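Local coordinates for Red carotenoid protein (RCP) (Nostoc sp., PDB 5FCY), which binds a carotenoid in the all-helical fold of the orange carotenoid protein N-terminal family and probably serves in cyanobacterial photoprotection, at residues Asp22-Leu27 against Leu74-Ile79; Thr97-Trp102 against Leu145-Val150. All coordinates share one frame; numbering follows the deposited sequence.

Interaction 1: Asp22-Leu27 against Leu74-Ile79; sequences DVDEQL and LQRDLI. With BCR (beta-carotene), chain B.
Arg-76 of helix 68-79 reaches across to Asp-24 of helix 23-35 and closes a salt bridge beside one end ring of the bound beta-carotene. Followed outward, its side chain changes from apolar to polar company. Arg-76 CB rests 3.8 Å from Val-23 CG1, and Arg-76 CG lies close to that methyl and to Leu-27 CD1. With CG anti to its own carbonyl carbon (chi1 -60°) and the chain extended as far as NE, the arginine passes across the side of helix 23-35, over Val-23; CD nears Asp-24 OD1 and the guanidinium meets the carboxylate side-on. Arg-76 NE donates to Asp-24 OD1 at 3.1 Å, close to the guanidinium plane. Arg-76 NH2 donates to Asp-24 OD2 at 3.0 Å, tilted somewhat further from that plane. Both oxygens use their syn lone pairs, and the two planes are only 27° apart, so this two-point grip should resist rotation of either group. The carotenoid lies against the pair: its C32 methyl is near Arg-76 NH2, and its ring carbon C4 is 3.6 Å from Asp-24 CB.

Ile-79 makes the apolar half of the contact. Ile-79 CD1 packs 3.8 Å from Leu-27 CG, while its CG2 sits against the amide of Gln-26, whose OE1 is hydrogen-bonded to Tyr-149. Leu-27 also turns a methyl to Gln-75, with CD2 3.7 Å from Gln-75 OE1, and its CB meets the polyene at BCR C10. Leu-27 and Gln-75 thus line the pocket from different helices.

The axes of segments 23-27 and 74-79 cross at 104°, 10.0 Å apart, joining the start of helix 23-35 to the C-terminal half of helix 68-79. Helix 95-110 packs on both through Trp-102, which touches Leu-27 and Gln-75, while Met-153 from the C-terminal loop covers Ile-79.

Interaction 2: Thr97-Trp102 against Leu145-Val150; sequences TKLLFW and LFRDYV. With BCR (beta-carotene), chain B.
Val-150 of helix 139-150 packs over one face of the Trp-102 indole in the tight part of this contact. Val-150 CG1 makes a CH-pi contact 4.0 Å from the centroid of the five-membered ring of Trp-102, 30° off the normal, and the same methyl is 3.6 Å from Trp-102 CD1. With Val-150 CG1 anti to the carbonyl carbon (chi1 -56°), CG2 falls between the backbone N and the carbonyl carbon, and from there it meets Leu-99 CB at 4.2 Å. Beyond it Leu-99 divides its branches, CD1 packing 3.8 Å from Phe-146 CB and CD2 touching Arg-147 CG.

Toward Arg-147 the packing gives way to a partly exposed border. Only the aliphatic part of that arginine serves the contact; its chain bends at chi3 and its guanidinium pairs with Asp-95.

The carotenoid runs past the apolar side, its C35 methyl at the Trp-102 ring edge 3.8 Å from CE3, and C37 at the edge of the Phe-146 ring. Were Trp-102 reduced to an alanine, Val-150 would probably lose the ring face beneath it, the C35 methyl its neighbouring ring edge, and Tyr-90 OH its NE1 donor.

No hydrogen bond joins the two segments, so cohesion between them rests on methyl and ring packing, a chemistry suited to enclosing a hydrocarbon pigment.

In the fold
Both contacts join helices that cross at roughly right angles, and each sits along the same beta-carotene: interaction 1 near one end ring, interaction 2 farther along the polyene toward the other. Interaction 2 is the more buried and wholly apolar between its segments, whereas interaction 1 is only partly buried and adds a salt bridge to its packing. Their centres are 14 Å apart, yet they meet directly. Gln-75 OE1 packs 3.4 Å from Trp-102 CZ3, and Leu-78 CD1 packs 3.7 Å from Phe-101 CE2. The four helices, none shared between the two contacts, thus form a connected part of the pocket wall.

Interaction 1: Asp22-Leu27 against Leu74-Ile79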
loop_
_atom_site.group_PDB
_atom_site.type_symbol
_atom_site.label_atom_id
_atom_site.label_comp_id
_atom_site.label_asym_id
_atom_site.label_seq_id
_atom_site.Cartn_x
_atom_site.Cartn_y
_atom_site.Cartn_z
ATOM N N ASP A 22 -7.835 -8.404 6.687
ATOM C CA ASP A 22 -8.385 -7.160 7.200
ATOM C C ASP A 22 -7.581 -5.977 6.667
ATOM O O ASP A 22 -6.406 -6.099 6.310
ATOM C CB ASP A 22 -8.385 -7.162 8.731
ATOM C CG ASP A 22 -9.323 -8.206 9.318
ATOM O OD1 ASP A 22 -10.386 -8.465 8.712
ATOM O OD2 ASP A 22 -8.998 -8.766 10.388
ATOM N N VAL A 23 -8.236 -4.815 6.610
ATOM C CA VAL A 23 -7.612 -3.626 6.028
ATOM C C VAL A 23 -6.307 -3.302 6.742
ATOM O O VAL A 23 -5.275 -3.056 6.108
ATOM C CB VAL A 23 -8.587 -2.436 6.068
ATOM C CG1 VAL A 23 -7.914 -1.166 5.560
ATOM C CG2 VAL A 23 -9.809 -2.747 5.236
ATOM N N ASP A 24 -6.337 -3.277 8.075
ATOM C CA ASP A 24 -5.121 -3.000 8.830
ATOM C C ASP A 24 -4.090 -4.103 8.634
ATOM O O ASP A 24 -2.888 -3.827 8.546
ATOM C CB ASP A 24 -5.454 -2.828 10.309
ATOM C CG ASP A 24 -6.045 -1.465 10.619
ATOM O OD1 ASP A 24 -6.097 -0.617 9.703
ATOM O OD2 ASP A 24 -6.444 -1.239 11.781
ATOM N N GLU A 25 -4.539 -5.357 8.563
ATOM C CA GLU A 25 -3.627 -6.456 8.269
ATOM C C GLU A 25 -2.972 -6.272 6.906
ATOM O O GLU A 25 -1.779 -6.550 6.736
ATOM C CB GLU A 25 -4.381 -7.785 8.328
ATOM C CG GLU A 25 -3.493 -9.016 8.287
ATOM C CD GLU A 25 -2.695 -9.199 9.562
ATOM O OE1 GLU A 25 -2.854 -8.375 10.486
ATOM O OE2 GLU A 25 -1.910 -10.167 9.640
ATOM N N GLN A 26 -3.742 -5.805 5.918
ATOM C CA GLN A 26 -3.184 -5.539 4.597
ATOM C C GLN A 26 -2.096 -4.478 4.673
ATOM O O GLN A 26 -1.012 -4.638 4.100
ATOM C CB GLN A 26 -4.290 -5.096 3.636
ATOM C CG GLN A 26 -5.275 -6.192 3.250
ATOM C CD GLN A 26 -6.222 -5.774 2.134
ATOM O OE1 GLN A 26 -5.793 -5.300 1.083
ATOM N NE2 GLN A 26 -7.518 -5.950 2.363
ATOM N N LEU A 27 -2.375 -3.377 5.371
ATOM C CA LEU A 27 -1.394 -2.306 5.490
ATOM C C LEU A 27 -0.148 -2.784 6.222
ATOM O O LEU A 27 0.970 -2.363 5.900
ATOM C CB LEU A 27 -2.020 -1.110 6.207
ATOM C CG LEU A 27 -2.988 -0.276 5.368
ATOM C CD1 LEU A 27 -3.917 0.537 6.257
ATOM C CD2 LEU A 27 -2.216 0.636 4.426
ATOM N N LEU A 74 -7.388 7.629 5.051
ATOM C CA LEU A 74 -7.267 7.626 3.597
ATOM C C LEU A 74 -6.758 6.280 3.097
ATOM O O LEU A 74 -7.356 5.671 2.202
ATOM C CB LEU A 74 -6.336 8.747 3.138
ATOM C CG LEU A 74 -6.063 8.766 1.631
ATOM C CD1 LEU A 74 -7.306 9.190 0.861
ATOM C CD2 LEU A 74 -4.893 9.668 1.312
ATOM N N GLN A 75 -5.641 5.808 3.654
ATOM C CA GLN A 75 -5.070 4.543 3.204
ATOM C C GLN A 75 -6.075 3.408 3.354
ATOM O O GLN A 75 -6.212 2.568 2.460
ATOM C CB GLN A 75 -3.790 4.243 3.982
ATOM C CG GLN A 75 -2.736 5.326 3.857
ATOM C CD GLN A 75 -1.494 5.028 4.671
ATOM O OE1 GLN A 75 -0.779 4.059 4.409
ATOM N NE2 GLN A 75 -1.232 5.861 5.673
ATOM N N ARG A 76 -6.792 3.372 4.479
ATOM C CA ARG A 76 -7.894 2.428 4.630
ATOM C C ARG A 76 -8.943 2.639 3.546
ATOM O O ARG A 76 -9.399 1.684 2.908
ATOM C CB ARG A 76 -8.528 2.580 6.011
ATOM C CG ARG A 76 -7.590 2.328 7.172
ATOM C CD ARG A 76 -8.236 2.749 8.479
ATOM N NE ARG A 76 -7.703 2.022 9.626
ATOM C CZ ARG A 76 -8.131 2.183 10.873
ATOM N NH1 ARG A 76 -9.098 3.049 11.139
ATOM N NH2 ARG A 76 -7.591 1.481 11.858
ATOM N N ASP A 77 -9.346 3.896 3.333
ATOM C CA ASP A 77 -10.365 4.198 2.335
ATOM C C ASP A 77 -9.917 3.809 0.931
ATOM O O ASP A 77 -10.753 3.473 0.086
ATOM C CB ASP A 77 -10.717 5.685 2.386
ATOM C CG ASP A 77 -11.548 6.050 3.605
ATOM O OD1 ASP A 77 -12.223 5.160 4.165
ATOM O OD2 ASP A 77 -11.531 7.233 4.003
ATOM N N LEU A 78 -8.610 3.848 0.658
ATOM C CA LEU A 78 -8.126 3.415 -0.650
ATOM C C LEU A 78 -8.261 1.907 -0.810
ATOM O O LEU A 78 -8.607 1.421 -1.893
ATOM C CB LEU A 78 -6.672 3.845 -0.850
ATOM C CG LEU A 78 -6.378 5.347 -0.874
ATOM C CD1 LEU A 78 -4.911 5.584 -1.193
ATOM C CD2 LEU A 78 -7.268 6.085 -1.862
ATOM N N ILE A 79 -7.995 1.149 0.256
ATOM C CA ILE A 79 -8.126 -0.301 0.181
ATOM C C ILE A 79 -9.594 -0.703 0.139
ATOM O O ILE A 79 -9.952 -1.707 -0.487
ATOM C CB ILE A 79 -7.381 -0.961 1.359
ATOM C CG1 ILE A 79 -5.876 -0.694 1.239
ATOM C CG2 ILE A 79 -7.666 -2.468 1.406
ATOM C CD1 ILE A 79 -5.030 -1.292 2.348
HETATM C C1 BCR B . -2.307 1.450 12.334
HETATM C C2 BCR B . -2.440 0.677 13.643
HETATM C C3 BCR B . -3.070 -0.703 13.490
HETATM C C4 BCR B . -2.704 -1.343 12.157
HETATM C C5 BCR B . -1.489 -0.667 11.572
HETATM C C6 BCR B . -1.566 0.634 11.292
HETATM C C7 BCR B . -0.990 1.302 10.079
HETATM C C8 BCR B . -0.319 0.709 9.069
HETATM C C9 BCR B . 0.204 1.487 7.906
HETATM C C10 BCR B . 0.916 0.839 6.947
HETATM C C11 BCR B . 1.487 1.471 5.744
HETATM C C33 BCR B . -0.242 -1.465 11.393
HETATM C C31 BCR B . -1.594 2.763 12.652
HETATM C C32 BCR B . -3.707 1.725 11.810
HETATM C C34 BCR B . -0.080 2.965 7.853
HETATM C C12 BCR B . 2.159 0.731 4.846
HETATM C C13 BCR B . 2.750 1.304 3.609
HETATM C C14 BCR B . 3.421 0.482 2.759
HETATM C C15 BCR B . 4.050 0.904 1.499
HETATM C C16 BCR B . 4.715 0.042 0.716
HETATM C C17 BCR B . 5.326 0.521 -0.533
HETATM C C18 BCR B . 6.023 -0.256 -1.386
HETATM C C19 BCR B . 6.562 0.389 -2.613
HETATM C C20 BCR B . 7.203 -0.266 -3.589
HETATM C C21 BCR B . 7.690 0.466 -4.768
HETATM C C22 BCR B . 8.372 -0.124 -5.769
HETATM C C23 BCR B . 8.837 0.734 -6.896
HETATM C C24 BCR B . 9.616 0.282 -7.888
HETATM C C25 BCR B . 10.104 1.133 -9.013
HETATM C C26 BCR B . 9.869 2.442 -9.111
HETATM C C27 BCR B . 9.143 2.957 -10.332
HETATM C C28 BCR B . 9.394 2.009 -11.498
HETATM C C29 BCR B . 10.776 1.373 -11.405
HETATM C C30 BCR B . 10.926 0.535 -10.135
HETATM C C35 BCR B . 2.557 2.774 3.357
HETATM C C36 BCR B . 6.223 -1.712 -1.069
HETATM C C37 BCR B . 8.646 -1.599 -5.673
HETATM C C38 BCR B . 10.396 3.420 -8.090
HETATM C C39 BCR B . 12.381 0.519 -9.687
HETATM C C40 BCR B . 10.490 -0.891 -10.452
#

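Interaction 2: Thr97-Trp102 against Leu145-Val150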
loop_
_atom_site.group_PDB
_atom_site.type_symbol
_atom_site.label_atom_id
_atom_site.label_comp_id
_atom_site.label_asym_id
_atom_site.label_seq_id
_atom_site.Cartn_x
_atom_site.Cartn_y
_atom_site.Cartn_z
ATOM N N THR A 97 2.199 5.385 -11.153
ATOM C CA THR A 97 2.014 6.484 -10.214
ATOM C C THR A 97 1.424 5.979 -8.902
ATOM O O THR A 97 1.894 6.339 -7.817
ATOM C CB THR A 97 1.120 7.556 -10.838
ATOM O OG1 THR A 97 1.595 7.865 -12.153
ATOM C CG2 THR A 97 1.130 8.822 -9.991
ATOM N N LYS A 98 0.402 5.124 -8.987
ATOM C CA LYS A 98 -0.215 4.580 -7.781
ATOM C C LYS A 98 0.820 3.907 -6.889
ATOM O O LYS A 98 0.833 4.119 -5.671
ATOM C CB LYS A 98 -1.318 3.594 -8.162
ATOM C CG LYS A 98 -2.586 4.250 -8.677
ATOM C CD LYS A 98 -3.427 3.265 -9.464
ATOM C CE LYS A 98 -4.880 3.692 -9.513
ATOM N NZ LYS A 98 -5.611 3.063 -10.641
ATOM N N LEU A 99 1.706 3.101 -7.480
ATOM C CA LEU A 99 2.719 2.408 -6.691
ATOM C C LEU A 99 3.762 3.380 -6.148
ATOM O O LEU A 99 4.230 3.227 -5.014
ATOM C CB LEU A 99 3.376 1.320 -7.540
ATOM C CG LEU A 99 4.477 0.483 -6.889
ATOM C CD1 LEU A 99 4.010 -0.128 -5.582
ATOM C CD2 LEU A 99 4.916 -0.601 -7.854
ATOM N N LEU A 100 4.144 4.384 -6.942
ATOM C CA LEU A 100 5.056 5.410 -6.446
ATOM C C LEU A 100 4.444 6.156 -5.270
ATOM O O LEU A 100 5.132 6.459 -4.289
ATOM C CB LEU A 100 5.410 6.385 -7.568
ATOM C CG LEU A 100 6.165 5.804 -8.765
ATOM C CD1 LEU A 100 6.183 6.801 -9.911
ATOM C CD2 LEU A 100 7.580 5.420 -8.372
ATOM N N PHE A 101 3.151 6.470 -5.357
ATOM C CA PHE A 101 2.457 7.101 -4.239
ATOM C C PHE A 101 2.583 6.264 -2.974
ATOM O O PHE A 101 2.886 6.787 -1.895
ATOM C CB PHE A 101 0.988 7.314 -4.598
ATOM C CG PHE A 101 0.121 7.655 -3.421
ATOM C CD1 PHE A 101 0.149 8.924 -2.868
ATOM C CD2 PHE A 101 -0.727 6.709 -2.870
ATOM C CE1 PHE A 101 -0.648 9.241 -1.785
ATOM C CE2 PHE A 101 -1.528 7.021 -1.789
ATOM C CZ PHE A 101 -1.488 8.289 -1.245
ATOM N N TRP A 102 2.350 4.956 -3.084
ATOM C CA TRP A 102 2.459 4.095 -1.913
ATOM C C TRP A 102 3.894 4.019 -1.406
ATOM O O TRP A 102 4.113 3.804 -0.210
ATOM C CB TRP A 102 1.921 2.701 -2.233
ATOM C CG TRP A 102 0.438 2.612 -2.093
ATOM C CD1 TRP A 102 -0.483 2.627 -3.097
ATOM C CD2 TRP A 102 -0.302 2.507 -0.870
ATOM N NE1 TRP A 102 -1.753 2.533 -2.577
ATOM C CE2 TRP A 102 -1.667 2.458 -1.213
ATOM C CE3 TRP A 102 0.059 2.447 0.479
ATOM C CZ2 TRP A 102 -2.672 2.354 -0.256
ATOM C CZ3 TRP A 102 -0.941 2.341 1.430
ATOM C CH2 TRP A 102 -2.289 2.296 1.058
ATOM N N LEU A 145 3.514 -7.840 -8.782
ATOM C CA LEU A 145 2.564 -8.091 -7.704
ATOM C C LEU A 145 2.068 -6.783 -7.098
ATOM O O LEU A 145 0.858 -6.567 -6.960
ATOM C CB LEU A 145 3.216 -8.974 -6.638
ATOM C CG LEU A 145 2.490 -9.116 -5.299
ATOM C CD1 LEU A 145 1.094 -9.681 -5.489
ATOM C CD2 LEU A 145 3.298 -9.992 -4.356
ATOM N N PHE A 146 2.996 -5.892 -6.739
ATOM C CA PHE A 146 2.618 -4.651 -6.070
ATOM C C PHE A 146 1.747 -3.782 -6.969
ATOM O O PHE A 146 0.754 -3.203 -6.510
ATOM C CB PHE A 146 3.869 -3.884 -5.642
ATOM C CG PHE A 146 4.800 -4.677 -4.763
ATOM C CD1 PHE A 146 4.309 -5.628 -3.885
ATOM C CD2 PHE A 146 6.168 -4.471 -4.820
ATOM C CE1 PHE A 146 5.164 -6.356 -3.081
ATOM C CE2 PHE A 146 7.028 -5.195 -4.017
ATOM C CZ PHE A 146 6.525 -6.139 -3.149
ATOM N N ARG A 147 2.104 -3.675 -8.250
ATOM C CA ARG A 147 1.311 -2.870 -9.172
ATOM C C ARG A 147 -0.125 -3.373 -9.249
ATOM O O ARG A 147 -1.070 -2.577 -9.232
ATOM C CB ARG A 147 1.953 -2.875 -10.558
ATOM C CG ARG A 147 3.269 -2.117 -10.629
ATOM C CD ARG A 147 3.883 -2.163 -12.022
ATOM N NE ARG A 147 2.970 -1.651 -13.044
ATOM C CZ ARG A 147 2.158 -2.402 -13.787
ATOM N NH1 ARG A 147 2.130 -3.723 -13.642
ATOM N NH2 ARG A 147 1.365 -1.828 -14.685
ATOM N N ASP A 148 -0.311 -4.692 -9.333
ATOM C CA ASP A 148 -1.661 -5.240 -9.422
ATOM C C ASP A 148 -2.408 -5.109 -8.102
ATOM O O ASP A 148 -3.639 -5.002 -8.097
ATOM C CB ASP A 148 -1.610 -6.707 -9.851
ATOM C CG ASP A 148 -0.896 -6.906 -11.172
ATOM O OD1 ASP A 148 -0.918 -5.983 -12.015
ATOM O OD2 ASP A 148 -0.310 -7.990 -11.367
ATOM N N TYR A 149 -1.690 -5.118 -6.978
ATOM C CA TYR A 149 -2.342 -4.996 -5.678
ATOM C C TYR A 149 -2.884 -3.585 -5.464
ATOM O O TYR A 149 -4.027 -3.411 -5.026
ATOM C CB TYR A 149 -1.361 -5.385 -4.568
ATOM C CG TYR A 149 -1.828 -5.036 -3.176
ATOM C CD1 TYR A 149 -3.030 -5.523 -2.680
ATOM C CD2 TYR A 149 -1.061 -4.229 -2.350
ATOM C CE1 TYR A 149 -3.457 -5.206 -1.409
ATOM C CE2 TYR A 149 -1.479 -3.907 -1.078
ATOM C CZ TYR A 149 -2.679 -4.399 -0.612
ATOM O OH TYR A 149 -3.106 -4.085 0.655
ATOM N N VAL A 150 -2.083 -2.563 -5.779
ATOM C CA VAL A 150 -2.513 -1.183 -5.572
ATOM C C VAL A 150 -3.328 -0.633 -6.738
ATOM O O VAL A 150 -4.042 0.365 -6.565
ATOM C CB VAL A 150 -1.305 -0.259 -5.319
ATOM C CG1 VAL A 150 -0.482 -0.766 -4.146
ATOM C CG2 VAL A 150 -0.440 -0.122 -6.571
HETATM C C1 BCR B . -2.307 1.450 12.334
HETATM C C2 BCR B . -2.440 0.677 13.643
HETATM C C3 BCR B . -3.070 -0.703 13.490
HETATM C C4 BCR B . -2.704 -1.343 12.157
HETATM C C5 BCR B . -1.489 -0.667 11.572
HETATM C C6 BCR B . -1.566 0.634 11.292
HETATM C C7 BCR B . -0.990 1.302 10.079
HETATM C C8 BCR B . -0.319 0.709 9.069
HETATM C C9 BCR B . 0.204 1.487 7.906
HETATM C C10 BCR B . 0.916 0.839 6.947
HETATM C C11 BCR B . 1.487 1.471 5.744
HETATM C C33 BCR B . -0.242 -1.465 11.393
HETATM C C31 BCR B . -1.594 2.763 12.652
HETATM C C32 BCR B . -3.707 1.725 11.810
HETATM C C34 BCR B . -0.080 2.965 7.853
HETATM C C12 BCR B . 2.159 0.731 4.846
HETATM C C13 BCR B . 2.750 1.304 3.609
HETATM C C14 BCR B . 3.421 0.482 2.759
HETATM C C15 BCR B . 4.050 0.904 1.499
HETATM C C16 BCR B . 4.715 0.042 0.716
HETATM C C17 BCR B . 5.326 0.521 -0.533
HETATM C C18 BCR B . 6.023 -0.256 -1.386
HETATM C C19 BCR B . 6.562 0.389 -2.613
HETATM C C20 BCR B . 7.203 -0.266 -3.589
HETATM C C21 BCR B . 7.690 0.466 -4.768
HETATM C C22 BCR B . 8.372 -0.124 -5.769
HETATM C C23 BCR B . 8.837 0.734 -6.896
HETATM C C24 BCR B . 9.616 0.282 -7.888
HETATM C C25 BCR B . 10.104 1.133 -9.013
HETATM C C26 BCR B . 9.869 2.442 -9.111
HETATM C C27 BCR B . 9.143 2.957 -10.332
HETATM C C28 BCR B . 9.394 2.009 -11.498
HETATM C C29 BCR B . 10.776 1.373 -11.405
HETATM C C30 BCR B . 10.926 0.535 -10.135
HETATM C C35 BCR B . 2.557 2.774 3.357
HETATM C C36 BCR B . 6.223 -1.712 -1.069
HETATM C C37 BCR B . 8.646 -1.599 -5.673
HETATM C C38 BCR B . 10.396 3.420 -8.090
HETATM C C39 BCR B . 12.381 0.519 -9.687
HETATM C C40 BCR B . 10.490 -0.891 -10.452
#